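Local coordinates for uncharacterized protein (Streptococcus mutans, PDB 3L7Y) that binds magnesium and probably acts as a phosphatase of the haloacid dehalogenase-like hydrolase family, at residues 81-86 / 98-102; 92-96 / 107-111; 114-118 / 181-185; 125-130 / 200-206; 136-141 / 184-189. All blocks are in the same frame, centred on the assembly; numbering follows the deposited sequence.

Contact 1 (81-86 / 98-102)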
# COMPACT_ATOMS: atom_id res chain seq x y z
N PRO A 81 3.77 -2.99 5.12
CA PRO A 81 3.35 -4.24 5.75
C PRO A 81 2.37 -3.95 6.87
O PRO A 81 2.39 -2.87 7.47
CB PRO A 81 4.67 -4.81 6.32
CG PRO A 81 5.75 -4.14 5.51
CD PRO A 81 5.21 -2.74 5.31
N TYR A 82 1.51 -4.92 7.14
CA TYR A 82 0.52 -4.79 8.19
C TYR A 82 1.15 -4.40 9.52
O TYR A 82 0.65 -3.52 10.22
CB TYR A 82 -0.27 -6.09 8.33
CG TYR A 82 -0.94 -6.27 9.67
CD1 TYR A 82 -0.50 -7.23 10.57
CD2 TYR A 82 -2.03 -5.46 10.03
CE1 TYR A 82 -1.13 -7.39 11.80
CE2 TYR A 82 -2.66 -5.61 11.25
CZ TYR A 82 -2.21 -6.58 12.13
OH TYR A 82 -2.84 -6.72 13.34
N ARG A 83 2.27 -5.03 9.88
CA ARG A 83 2.91 -4.80 11.14
C ARG A 83 3.28 -3.34 11.28
O ARG A 83 3.26 -2.83 12.35
CB ARG A 83 4.16 -5.66 11.34
CG ARG A 83 3.88 -7.09 11.71
CD ARG A 83 5.19 -7.96 11.82
NE ARG A 83 4.83 -9.33 11.63
CZ ARG A 83 4.05 -9.96 12.48
NH1 ARG A 83 3.62 -9.31 13.53
NH2 ARG A 83 3.70 -11.20 12.30
N GLN A 84 3.60 -2.68 10.19
CA GLN A 84 3.98 -1.28 10.25
C GLN A 84 2.72 -0.40 10.28
O GLN A 84 2.72 0.67 10.89
CB GLN A 84 4.90 -0.91 9.08
CG GLN A 84 5.36 0.55 9.07
CD GLN A 84 4.39 1.49 8.34
OE1 GLN A 84 3.20 1.19 8.18
NE2 GLN A 84 4.91 2.63 7.89
N LEU A 85 1.64 -0.86 9.65
CA LEU A 85 0.41 -0.06 9.63
C LEU A 85 -0.30 0.00 10.97
O LEU A 85 -0.95 1.00 11.29
CB LEU A 85 -0.56 -0.58 8.57
CG LEU A 85 -0.08 -0.42 7.13
CD1 LEU A 85 -0.89 -1.31 6.22
CD2 LEU A 85 -0.16 1.04 6.71
N ARG A 86 -0.20 -1.06 11.76
CA ARG A 86 -0.98 -1.10 13.00
C ARG A 86 -0.40 -0.11 14.00
O ARG A 86 -1.12 0.41 14.85
CB ARG A 86 -1.00 -2.50 13.60
CG ARG A 86 0.35 -2.95 14.08
CD ARG A 86 0.26 -3.74 15.36
NE ARG A 86 -0.20 -5.11 15.17
CZ ARG A 86 0.61 -6.13 14.88
NH1 ARG A 86 1.91 -5.93 14.73
NH2 ARG A 86 0.10 -7.35 14.74
N PHE A 98 -7.23 -3.74 7.69
CA PHE A 98 -5.98 -3.32 7.09
C PHE A 98 -5.73 -4.08 5.80
O PHE A 98 -5.82 -5.30 5.76
CB PHE A 98 -4.82 -3.63 8.04
CG PHE A 98 -4.74 -2.73 9.24
CD1 PHE A 98 -4.01 -1.56 9.20
CD2 PHE A 98 -5.38 -3.06 10.42
CE1 PHE A 98 -3.91 -0.74 10.31
CE2 PHE A 98 -5.29 -2.24 11.52
CZ PHE A 98 -4.55 -1.08 11.47
N VAL A 99 -5.42 -3.35 4.74
CA VAL A 99 -4.92 -3.96 3.50
C VAL A 99 -3.46 -3.54 3.38
O VAL A 99 -3.17 -2.35 3.15
CB VAL A 99 -5.73 -3.48 2.26
CG1 VAL A 99 -5.13 -4.05 0.96
CG2 VAL A 99 -7.19 -3.87 2.40
N GLY A 100 -2.55 -4.49 3.57
CA GLY A 100 -1.13 -4.21 3.43
C GLY A 100 -0.52 -4.85 2.19
O GLY A 100 -1.16 -5.68 1.56
N GLU A 101 0.71 -4.49 1.86
CA GLU A 101 1.43 -5.08 0.72
C GLU A 101 0.73 -4.78 -0.61
O GLU A 101 0.94 -5.47 -1.61
CB GLU A 101 1.61 -6.59 0.91
CG GLU A 101 2.04 -7.03 2.32
CD GLU A 101 3.47 -6.67 2.68
OE1 GLU A 101 4.25 -6.31 1.79
OE2 GLU A 101 3.81 -6.75 3.88
N ASN A 102 -0.07 -3.71 -0.61
CA ASN A 102 -0.93 -3.32 -1.74
C ASN A 102 -2.13 -4.22 -1.93
O ASN A 102 -2.99 -3.93 -2.77
CB ASN A 102 -0.16 -3.22 -3.07
CG ASN A 102 0.94 -2.18 -3.03
OD1 ASN A 102 0.68 -0.99 -2.88
ND2 ASN A 102 2.18 -2.63 -3.14
O HOH W 1 1.79 -7.35 5.78
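Tyr82 and Leu85, on one side of the short helix 82-86, pack against Phe98 of the strand 97-100, the two elements that follow strand 73-77 in a beta-alpha-beta unit of the Rossmann-like HAD core. The helix and strand segments run at 136° to each other, with their axes 8.4 Å apart at closest approach.

The aromatic contact is a T-shaped pair. Tyr82 turns the edge carrying CD2 and CE2 toward the face of Phe98, with the planes at 73° and Tyr82 CE2 3.8 Å from Phe98 CD2. The tyrosine reaches there because its CG lies opposite the backbone N (chi1 159°), which swings the ring across Phe98, where it also touches Asn105 and Ile107 of strand 105-108.

The aliphatic contacts lie farther round the same phenylalanine. Leu85 CB comes to 3.6 Å from Phe98 CD1, while Leu85 CD1 passes over the backbone at Gly100 CA, 4.0 Å away. Arg86 contributes its backbone, CA lying near Phe98 CZ. Val76 of strand 73-77 touches both Leu85 and Phe98, so all three elements of the unit meet here.

Polar contacts gather at the helix start, where Pro81 takes the N-cap position. The carboxylate of Glu101, its chain bent at chi2, is salt-bridged through OE1 to Lys184; its OE2 accepts from a water at 2.8 Å, and that same water accepts from Tyr82 N.

Contact 2 (92-96 / 107-111)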
# COMPACT_ATOMS: atom_id res chain seq x y z
N CYS A 92 -6.54 1.55 18.64
CA CYS A 92 -7.78 1.14 18.00
C CYS A 92 -7.58 0.24 16.78
O CYS A 92 -8.55 -0.09 16.10
CB CYS A 92 -8.63 2.37 17.62
SG CYS A 92 -7.90 3.31 16.28
N HIS A 93 -6.34 -0.17 16.52
CA HIS A 93 -6.04 -1.00 15.34
C HIS A 93 -6.90 -2.26 15.27
O HIS A 93 -7.18 -2.78 14.18
CB HIS A 93 -4.56 -1.37 15.29
CG HIS A 93 -4.13 -2.35 16.34
ND1 HIS A 93 -4.22 -3.72 16.16
CD2 HIS A 93 -3.62 -2.16 17.58
CE1 HIS A 93 -3.79 -4.33 17.25
NE2 HIS A 93 -3.41 -3.41 18.12
N GLU A 94 -7.31 -2.76 16.43
CA GLU A 94 -8.08 -4.00 16.50
C GLU A 94 -9.52 -3.77 16.04
O GLU A 94 -10.28 -4.72 15.87
CB GLU A 94 -8.03 -4.62 17.90
CG GLU A 94 -9.07 -4.07 18.88
CD GLU A 94 -8.66 -2.73 19.48
OE1 GLU A 94 -7.49 -2.33 19.31
OE2 GLU A 94 -9.53 -2.09 20.13
N GLN A 95 -9.88 -2.51 15.83
CA GLN A 95 -11.23 -2.16 15.38
C GLN A 95 -11.26 -1.84 13.89
O GLN A 95 -12.31 -1.49 13.34
CB GLN A 95 -11.75 -0.96 16.17
CG GLN A 95 -11.46 -1.06 17.67
CD GLN A 95 -11.71 0.25 18.40
OE1 GLN A 95 -11.10 0.53 19.43
NE2 GLN A 95 -12.62 1.05 17.86
N LEU A 96 -10.12 -1.95 13.22
CA LEU A 96 -10.06 -1.53 11.82
C LEU A 96 -9.75 -2.70 10.91
O LEU A 96 -9.41 -3.77 11.37
CB LEU A 96 -9.03 -0.41 11.63
CG LEU A 96 -8.94 0.72 12.65
CD1 LEU A 96 -7.69 1.53 12.39
CD2 LEU A 96 -10.20 1.62 12.63
N ILE A 107 -5.96 -7.95 7.01
CA ILE A 107 -6.33 -8.24 8.39
C ILE A 107 -7.57 -7.43 8.76
O ILE A 107 -7.70 -6.27 8.36
CB ILE A 107 -5.18 -7.88 9.36
CG1 ILE A 107 -4.11 -8.99 9.38
CG2 ILE A 107 -5.70 -7.70 10.78
CD1 ILE A 107 -3.33 -9.16 8.10
N SER A 108 -8.50 -8.04 9.49
CA SER A 108 -9.65 -7.30 10.02
C SER A 108 -9.95 -7.77 11.43
O SER A 108 -9.84 -8.96 11.73
CB SER A 108 -10.88 -7.47 9.13
OG SER A 108 -11.97 -6.70 9.63
N LYS A 109 -10.30 -6.84 12.31
CA LYS A 109 -10.55 -7.18 13.70
C LYS A 109 -9.37 -7.95 14.31
O LYS A 109 -9.55 -8.87 15.10
CB LYS A 109 -11.85 -7.99 13.81
CG LYS A 109 -13.07 -7.27 13.22
CD LYS A 109 -13.30 -5.92 13.88
CE LYS A 109 -14.30 -5.07 13.12
NZ LYS A 109 -15.67 -5.64 13.12
N ASN A 110 -8.16 -7.57 13.92
CA ASN A 110 -6.97 -8.15 14.51
C ASN A 110 -6.80 -9.61 14.13
O ASN A 110 -6.08 -10.33 14.80
CB ASN A 110 -7.01 -8.00 16.04
CG ASN A 110 -5.65 -8.18 16.68
OD1 ASN A 110 -5.54 -8.74 17.78
ND2 ASN A 110 -4.61 -7.72 16.01
N GLN A 111 -7.46 -10.03 13.05
CA GLN A 111 -7.36 -11.40 12.54
C GLN A 111 -7.02 -11.45 11.06
O GLN A 111 -7.46 -10.60 10.27
CB GLN A 111 -8.68 -12.15 12.76
CG GLN A 111 -9.17 -12.19 14.20
CD GLN A 111 -8.32 -13.10 15.06
OE1 GLN A 111 -7.73 -14.05 14.56
NE2 GLN A 111 -8.25 -12.80 16.35
O HOH W 2 -7.18 -5.18 12.68
O HOH W 3 -4.77 -5.38 14.27
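His93 presents the CE1 and ND1 edge of its imidazole to the side-chain amide of Asn110, with Asn110 ND2 close to the ring plane and 3.7 Å from His93 CE1. Here the 3-10 segment 93-95, ahead of strand 97-100, meets the type I' beta turn Ser108 to Gln111, which makes a hairpin of strand 105-108 and the edge strand 111-115.

The ring and amide planes are 74° apart. Asn110 reaches the imidazole with its CG anti to the backbone N (chi1 -162°), and its ND2 also makes a weak hydrogen bond to Tyr82 OH. The aliphatic part of the same side chain rests on Glu94, CB to CB at 4.0 Å.

Backbone contacts continue along the turn. Lys109 N gives a weak hydrogen bond to Leu96 O, 3.3 Å long, and Lys109 CA directs its hydrogen at Glu94 O in a CA-H...O contact with an angle of 158° at the hydrogen. The lysine side chain bends at chi2, bringing CD to 3.8 Å from Glu94 O.

Two waters complete the contact. One donates to both His93 O and Leu96 O and accepts from Asn110 N, tying three backbone groups together. The other lies at the edge of the imidazole in its plane, 2.6 Å from His93 ND1, and accepts from Asn110 ND2 at 2.9 Å.

Contact 3 (114-118 / 181-185)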
# COMPACT_ATOMS: atom_id res chain seq x y z
N ILE A 114 -6.83 -12.60 4.62
CA ILE A 114 -6.15 -13.17 3.48
C ILE A 114 -4.64 -12.93 3.56
O ILE A 114 -4.17 -11.86 4.00
CB ILE A 114 -6.74 -12.68 2.13
CG1 ILE A 114 -5.96 -11.49 1.61
CG2 ILE A 114 -8.24 -12.39 2.22
CD1 ILE A 114 -5.05 -11.87 0.50
N GLU A 115 -3.88 -13.94 3.17
CA GLU A 115 -2.44 -13.80 3.04
C GLU A 115 -1.94 -14.60 1.85
O GLU A 115 -1.92 -15.82 1.87
CB GLU A 115 -1.70 -14.18 4.33
CG GLU A 115 -2.21 -15.38 5.08
CD GLU A 115 -1.25 -15.80 6.19
OE1 GLU A 115 -0.79 -14.92 6.94
OE2 GLU A 115 -0.95 -17.01 6.29
N VAL A 116 -1.56 -13.87 0.80
CA VAL A 116 -1.08 -14.50 -0.41
C VAL A 116 0.42 -14.26 -0.53
O VAL A 116 0.90 -13.12 -0.53
CB VAL A 116 -1.84 -13.99 -1.65
CG1 VAL A 116 -1.30 -14.64 -2.92
CG2 VAL A 116 -3.32 -14.28 -1.52
N PHE A 117 1.16 -15.35 -0.62
CA PHE A 117 2.62 -15.26 -0.71
C PHE A 117 3.09 -15.51 -2.12
O PHE A 117 2.41 -16.18 -2.91
CB PHE A 117 3.27 -16.24 0.27
CG PHE A 117 2.99 -15.94 1.71
CD1 PHE A 117 2.19 -16.78 2.47
CD2 PHE A 117 3.50 -14.80 2.30
CE1 PHE A 117 1.93 -16.49 3.80
CE2 PHE A 117 3.25 -14.50 3.63
CZ PHE A 117 2.45 -15.35 4.38
N GLN A 118 4.23 -14.93 -2.47
CA GLN A 118 4.77 -15.13 -3.80
C GLN A 118 5.50 -16.46 -3.82
O GLN A 118 5.94 -16.94 -2.78
CB GLN A 118 5.65 -13.94 -4.21
CG GLN A 118 4.81 -12.67 -4.46
CD GLN A 118 5.61 -11.39 -4.63
OE1 GLN A 118 5.14 -10.44 -5.26
NE2 GLN A 118 6.80 -11.36 -4.07
N ARG A 181 8.40 -16.33 4.39
CA ARG A 181 7.44 -16.21 3.29
C ARG A 181 7.28 -14.73 2.97
O ARG A 181 7.29 -13.88 3.87
CB ARG A 181 6.10 -16.80 3.69
CG ARG A 181 6.22 -18.11 4.46
CD ARG A 181 5.31 -18.12 5.68
NE ARG A 181 4.08 -18.87 5.45
CZ ARG A 181 3.05 -18.90 6.29
NH1 ARG A 181 3.08 -18.19 7.41
NH2 ARG A 181 1.98 -19.62 5.99
N PHE A 182 7.13 -14.42 1.68
CA PHE A 182 7.22 -13.05 1.21
C PHE A 182 5.95 -12.57 0.53
O PHE A 182 5.40 -13.25 -0.35
CB PHE A 182 8.42 -12.89 0.26
CG PHE A 182 9.73 -13.30 0.88
CD1 PHE A 182 10.25 -14.55 0.65
CD2 PHE A 182 10.42 -12.42 1.71
CE1 PHE A 182 11.44 -14.94 1.23
CE2 PHE A 182 11.61 -12.80 2.28
CZ PHE A 182 12.12 -14.06 2.05
N PHE A 183 5.49 -11.39 0.91
CA PHE A 183 4.28 -10.81 0.32
C PHE A 183 4.58 -10.04 -0.96
O PHE A 183 3.76 -10.03 -1.90
CB PHE A 183 3.63 -9.85 1.29
CG PHE A 183 2.91 -10.52 2.41
CD1 PHE A 183 3.28 -10.28 3.73
CD2 PHE A 183 1.84 -11.36 2.15
CE1 PHE A 183 2.58 -10.88 4.77
CE2 PHE A 183 1.16 -11.98 3.19
CZ PHE A 183 1.52 -11.72 4.50
N LYS A 184 5.72 -9.36 -0.98
CA LYS A 184 6.09 -8.51 -2.09
C LYS A 184 7.59 -8.24 -2.07
O LYS A 184 8.28 -8.57 -1.09
CB LYS A 184 5.33 -7.17 -2.00
CG LYS A 184 5.95 -6.15 -1.03
CD LYS A 184 5.26 -4.78 -1.17
CE LYS A 184 5.90 -3.71 -0.29
NZ LYS A 184 5.76 -4.00 1.16
N LEU A 185 8.10 -7.64 -3.14
CA LEU A 185 9.44 -7.06 -3.13
C LEU A 185 9.35 -5.57 -3.39
O LEU A 185 8.36 -5.08 -3.92
CB LEU A 185 10.34 -7.66 -4.20
CG LEU A 185 10.25 -9.15 -4.55
CD1 LEU A 185 11.44 -9.51 -5.42
CD2 LEU A 185 10.21 -9.99 -3.30
O HOH W 4 1.72 -12.19 -2.91
O HOH W 5 7.22 -16.72 -0.32
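The contact lies at the passage from the HAD core into its cap domain, where the chain leaving edge strand 111-115 meets the corner that strand 182-188 makes at Phe183. The Phe117 ring is held between two side chains. Arg181 CB sits over the centre of its face in a CH-pi contact, 3.6 Å from the ring centroid, and Phe183 makes an offset stack with it, planes 26° apart and Phe117 CE2 3.3 Å from Phe183 CE2. Bends at chi2 and chi3 bring the Arg181 guanidinium round so that one face lies against Phe117 CE1. Its closer salt bridge runs from NH1 to Glu144, while that to Glu115, OE2 to NH2 at 3.9 Å, is long and purely electrostatic, the oxygen lying well out of the guanidinium plane.

One direct backbone bond joins the segments: Gln118 N to Phe182 O, 2.9 Å and nearly straight at 171°. A water bridges Val116 O and Phe183 O, and a second links Gln118 O with Phe182 N. Around this crossing, Asn105 of strand 105-108 touches Glu115 and Phe183 on the core side, while Ile123 of helix 120-133 packs on Gln118 and Phe182, and Thr224 of strand 219-224 touches Gln118 on the cap side.

Contact 4 (125-130 / 200-206)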
# COMPACT_ATOMS: atom_id res chain seq x y z
N SER A 125 13.60 -15.85 -9.53
CA SER A 125 13.79 -15.56 -10.95
C SER A 125 13.74 -14.05 -11.27
O SER A 125 14.56 -13.56 -12.05
CB SER A 125 12.83 -16.38 -11.80
OG SER A 125 12.64 -15.78 -13.06
N ILE A 126 12.79 -13.31 -10.69
CA ILE A 126 12.74 -11.86 -10.93
C ILE A 126 13.95 -11.17 -10.29
O ILE A 126 14.44 -10.17 -10.79
CB ILE A 126 11.45 -11.20 -10.39
CG1 ILE A 126 11.27 -9.78 -10.97
CG2 ILE A 126 11.50 -11.12 -8.87
CD1 ILE A 126 10.98 -9.75 -12.42
N ILE A 127 14.44 -11.73 -9.18
CA ILE A 127 15.64 -11.20 -8.53
C ILE A 127 16.87 -11.34 -9.43
O ILE A 127 17.67 -10.39 -9.58
CB ILE A 127 15.92 -11.88 -7.17
CG1 ILE A 127 14.96 -11.36 -6.10
CG2 ILE A 127 17.36 -11.66 -6.73
CD1 ILE A 127 15.14 -12.01 -4.74
N TYR A 128 17.01 -12.52 -10.02
CA TYR A 128 18.15 -12.79 -10.89
C TYR A 128 18.11 -11.84 -12.08
O TYR A 128 19.12 -11.30 -12.52
CB TYR A 128 18.13 -14.24 -11.38
CG TYR A 128 19.23 -14.55 -12.35
CD1 TYR A 128 20.48 -14.95 -11.89
CD2 TYR A 128 19.04 -14.43 -13.72
CE1 TYR A 128 21.51 -15.23 -12.78
CE2 TYR A 128 20.05 -14.71 -14.61
CZ TYR A 128 21.29 -15.11 -14.14
OH TYR A 128 22.30 -15.39 -15.02
N PHE A 129 16.90 -11.61 -12.58
CA PHE A 129 16.70 -10.73 -13.71
C PHE A 129 17.07 -9.28 -13.37
O PHE A 129 17.77 -8.62 -14.13
CB PHE A 129 15.25 -10.83 -14.17
CG PHE A 129 14.90 -9.85 -15.21
CD1 PHE A 129 15.39 -9.99 -16.50
CD2 PHE A 129 14.07 -8.78 -14.93
CE1 PHE A 129 15.06 -9.06 -17.49
CE2 PHE A 129 13.73 -7.85 -15.90
CZ PHE A 129 14.23 -8.00 -17.19
N ILE A 130 16.61 -8.78 -12.23
CA ILE A 130 16.92 -7.40 -11.83
C ILE A 130 18.41 -7.21 -11.53
O ILE A 130 19.02 -6.22 -11.94
CB ILE A 130 16.09 -6.95 -10.62
CG1 ILE A 130 14.59 -6.99 -10.97
CG2 ILE A 130 16.53 -5.54 -10.14
CD1 ILE A 130 14.17 -5.95 -11.99
N ALA A 200 10.01 -3.63 -18.20
CA ALA A 200 10.93 -4.77 -18.28
C ALA A 200 10.41 -5.94 -17.44
O ALA A 200 10.46 -7.11 -17.85
CB ALA A 200 12.31 -4.36 -17.82
N ILE A 201 9.88 -5.62 -16.27
CA ILE A 201 9.28 -6.63 -15.40
C ILE A 201 8.04 -7.25 -16.06
O ILE A 201 7.88 -8.47 -16.07
CB ILE A 201 8.90 -6.02 -14.04
CG1 ILE A 201 10.17 -5.82 -13.22
CG2 ILE A 201 7.90 -6.89 -13.33
CD1 ILE A 201 10.05 -4.74 -12.13
N ALA A 202 7.17 -6.39 -16.60
CA ALA A 202 5.95 -6.85 -17.23
C ALA A 202 6.25 -7.74 -18.45
O ALA A 202 5.43 -8.55 -18.84
CB ALA A 202 5.11 -5.68 -17.65
N ASP A 203 7.42 -7.56 -19.05
CA ASP A 203 7.78 -8.31 -20.26
C ASP A 203 8.56 -9.58 -19.96
O ASP A 203 8.94 -10.31 -20.88
CB ASP A 203 8.64 -7.45 -21.18
CG ASP A 203 7.84 -6.39 -21.91
OD1 ASP A 203 6.60 -6.47 -21.90
OD2 ASP A 203 8.45 -5.47 -22.50
N TYR A 204 8.82 -9.84 -18.68
CA TYR A 204 9.68 -10.95 -18.28
C TYR A 204 8.91 -12.26 -18.14
O TYR A 204 7.69 -12.26 -18.06
CB TYR A 204 10.43 -10.62 -16.98
CG TYR A 204 11.55 -11.60 -16.65
CD1 TYR A 204 12.55 -11.86 -17.59
CD2 TYR A 204 11.61 -12.24 -15.42
CE1 TYR A 204 13.58 -12.74 -17.31
CE2 TYR A 204 12.64 -13.13 -15.13
CZ TYR A 204 13.62 -13.37 -16.08
OH TYR A 204 14.65 -14.24 -15.81
N LYS A 205 9.62 -13.39 -18.07
CA LYS A 205 8.95 -14.68 -18.01
C LYS A 205 8.05 -14.86 -16.77
O LYS A 205 7.16 -15.71 -16.77
CB LYS A 205 9.96 -15.84 -18.12
CG LYS A 205 10.99 -15.92 -16.98
CD LYS A 205 12.04 -17.03 -17.24
CE LYS A 205 12.99 -17.17 -16.06
NZ LYS A 205 14.03 -18.23 -16.27
N THR A 206 8.27 -14.08 -15.72
CA THR A 206 7.40 -14.18 -14.53
C THR A 206 6.11 -13.38 -14.70
O THR A 206 5.35 -13.19 -13.75
CB THR A 206 8.14 -13.72 -13.25
OG1 THR A 206 8.76 -12.46 -13.48
CG2 THR A 206 9.23 -14.74 -12.86
O HOH W 6 16.04 -15.34 -13.90
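Helix 120-133 meets the C-terminal end of helix 194-202 and the loop beyond it, the backbones standing well apart, with Ile126 CA and Thr206 CA nearest at 6.8 Å. In the alpha/beta cap domain helix 120-133 leads into strand 138-143 and helix 194-202 follows strand 182-188, neighbours in one sheet, and the helices' side chains close the gap. Phe129 and Tyr204 form a face-to-face stack, centroids 4.1 Å apart and planes at 20°. Phe129 CB also lies over the tyrosine face in a CH-pi contact, and Lys205 CG covers the opposite face. Farther out, Phe129 CZ touches Ala200 CB.

Next to the stack, Ile126 CD1 reaches between Tyr204 CD2, at 3.9 Å, and Ile201 CG1, at 4.1 Å; Ile130 CD1 adds to the same patch. Ile126 and Ile130 go on to touch Leu185 and Leu187 of strand 182-188, respectively. At the ring edge Ser125 OG packs on Tyr204 CE2 at 3.4 Å, and a water in the tyrosine plane donates to Ser125 O and lies 2.6 Å from Tyr204 OH.

Contact 5 (136-141 / 184-189)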
# COMPACT_ATOMS: atom_id res chain seq x y z
N GLN A 136 21.36 -1.23 -10.86
CA GLN A 136 21.22 -0.01 -10.06
C GLN A 136 20.04 -0.09 -9.09
O GLN A 136 19.96 0.71 -8.16
CB GLN A 136 21.13 1.26 -10.92
CG GLN A 136 19.83 1.42 -11.74
CD GLN A 136 19.86 0.64 -13.06
OE1 GLN A 136 20.37 -0.48 -13.12
NE2 GLN A 136 19.32 1.23 -14.11
N ALA A 137 19.14 -1.04 -9.28
CA ALA A 137 17.98 -1.11 -8.39
C ALA A 137 18.35 -1.80 -7.08
O ALA A 137 18.94 -2.88 -7.08
CB ALA A 137 16.81 -1.81 -9.04
N VAL A 138 18.01 -1.16 -5.97
CA VAL A 138 18.16 -1.78 -4.66
C VAL A 138 16.95 -2.68 -4.40
O VAL A 138 15.79 -2.24 -4.50
CB VAL A 138 18.28 -0.74 -3.53
CG1 VAL A 138 18.37 -1.44 -2.19
CG2 VAL A 138 19.53 0.11 -3.75
N ILE A 139 17.23 -3.93 -4.06
CA ILE A 139 16.18 -4.92 -3.90
C ILE A 139 15.89 -5.21 -2.44
O ILE A 139 16.77 -5.65 -1.69
CB ILE A 139 16.55 -6.25 -4.59
CG1 ILE A 139 16.74 -6.04 -6.11
CG2 ILE A 139 15.50 -7.31 -4.30
CD1 ILE A 139 17.50 -7.20 -6.82
N ALA A 140 14.65 -5.00 -2.02
CA ALA A 140 14.24 -5.38 -0.68
C ALA A 140 13.09 -6.39 -0.72
O ALA A 140 12.14 -6.24 -1.49
CB ALA A 140 13.86 -4.16 0.13
N LEU A 141 13.20 -7.43 0.11
CA LEU A 141 12.16 -8.45 0.20
C LEU A 141 11.30 -8.18 1.43
O LEU A 141 11.81 -7.94 2.53
CB LEU A 141 12.80 -9.83 0.30
CG LEU A 141 13.96 -10.05 -0.64
CD1 LEU A 141 14.66 -11.39 -0.36
CD2 LEU A 141 13.46 -9.99 -2.07
N LYS A 184 5.72 -9.36 -0.98
CA LYS A 184 6.09 -8.51 -2.09
C LYS A 184 7.59 -8.24 -2.07
O LYS A 184 8.28 -8.57 -1.09
CB LYS A 184 5.33 -7.17 -2.00
CG LYS A 184 5.95 -6.15 -1.03
CD LYS A 184 5.26 -4.78 -1.17
CE LYS A 184 5.90 -3.71 -0.29
NZ LYS A 184 5.76 -4.00 1.16
N LEU A 185 8.10 -7.64 -3.14
CA LEU A 185 9.44 -7.06 -3.13
C LEU A 185 9.35 -5.57 -3.39
O LEU A 185 8.36 -5.08 -3.92
CB LEU A 185 10.34 -7.66 -4.20
CG LEU A 185 10.25 -9.15 -4.55
CD1 LEU A 185 11.44 -9.51 -5.42
CD2 LEU A 185 10.21 -9.99 -3.30
N THR A 186 10.42 -4.85 -3.06
CA THR A 186 10.46 -3.43 -3.38
C THR A 186 11.77 -3.07 -4.06
O THR A 186 12.84 -3.48 -3.62
CB THR A 186 10.23 -2.55 -2.13
OG1 THR A 186 8.93 -2.81 -1.58
CG2 THR A 186 10.34 -1.08 -2.49
N LEU A 187 11.67 -2.31 -5.14
CA LEU A 187 12.87 -1.79 -5.77
C LEU A 187 12.99 -0.31 -5.47
O LEU A 187 12.02 0.43 -5.61
CB LEU A 187 12.83 -2.01 -7.28
CG LEU A 187 12.66 -3.43 -7.82
CD1 LEU A 187 12.93 -3.44 -9.30
CD2 LEU A 187 13.60 -4.38 -7.09
N GLN A 188 14.18 0.12 -5.07
CA GLN A 188 14.44 1.55 -4.99
C GLN A 188 15.22 1.93 -6.23
O GLN A 188 16.29 1.37 -6.51
CB GLN A 188 15.21 1.92 -3.72
CG GLN A 188 15.26 3.43 -3.50
CD GLN A 188 16.40 3.84 -2.59
OE1 GLN A 188 17.55 3.50 -2.84
NE2 GLN A 188 16.08 4.58 -1.54
N VAL A 189 14.67 2.88 -6.98
CA VAL A 189 15.16 3.19 -8.30
C VAL A 189 15.05 4.68 -8.52
O VAL A 189 14.33 5.36 -7.79
CB VAL A 189 14.31 2.49 -9.37
CG1 VAL A 189 14.30 0.98 -9.14
CG2 VAL A 189 12.89 3.01 -9.32
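Val138 and Gln188 face each other as a hydrogen-bonded pair, Val138 N to Gln188 O at 3.1 Å and Gln188 N to Val138 O at 2.9 Å, each N-H meeting a lone pair in the carbonyl plane. Ala140 and Thr186 form a second such pair, its bonds also in the carbonyl plane, with Thr186 N to Ala140 O at 2.7 Å. In between, Leu187 CA directs a hydrogen at Val138 O, 3.2 Å away.

The non-hydrogen-bonded pairs meet through their side chains on the other face. Ile139 CG1 lies beside Leu187 CD2 at 3.7 Å, and Leu141 CD2 presses on Leu185 CD2 at 3.5 Å, a tight methyl contact. Both leucines of that last pair hold CG anti to the carbonyl carbon, which sets their branches side by side.

These are adjacent antiparallel strands, 138-143 and 182-188, in the middle of the cap-domain sheet. Helix 120-133 covers the face of Ile139, Leu141 and Leu185, through Ile130, Ile127 and Ile126. Helix 155-161 covers the other, Ile157 touching Val138 and Gln188, and Leu161 touching Ala140. On that face Thr186 OG1 is hydrogen-bonded to Asp221 of strand 219-224, and beyond the paired residues Lys184 NZ reaches Glu101 in a salt bridge.

Contacts 1 and 2 belong to the HAD core sheet and contacts 4 and 5 to the cap, with contact 3 at the passage between them. Contacts 1 and 5 are buried; the other three are only partly so. Contact 5 depends on regular backbone bonding, whereas contacts 1 and 4 join elements through side chains, a T-shaped aromatic pair in one and a face-to-face stack in the other. Contact 3 mixes an offset ring stack, a long salt bridge and a single straight backbone bond. Contact 2, toward the periphery, relies on two waters, one weak backbone bond and a CA-H...O contact. Contacts 3 and 5 share Lys184, salt-bridged to Glu101 of contact 1, and Leu185, packed on Ile126 of contact 4. Contacts 1 and 2 meet where Phe98 pairs with Ile107.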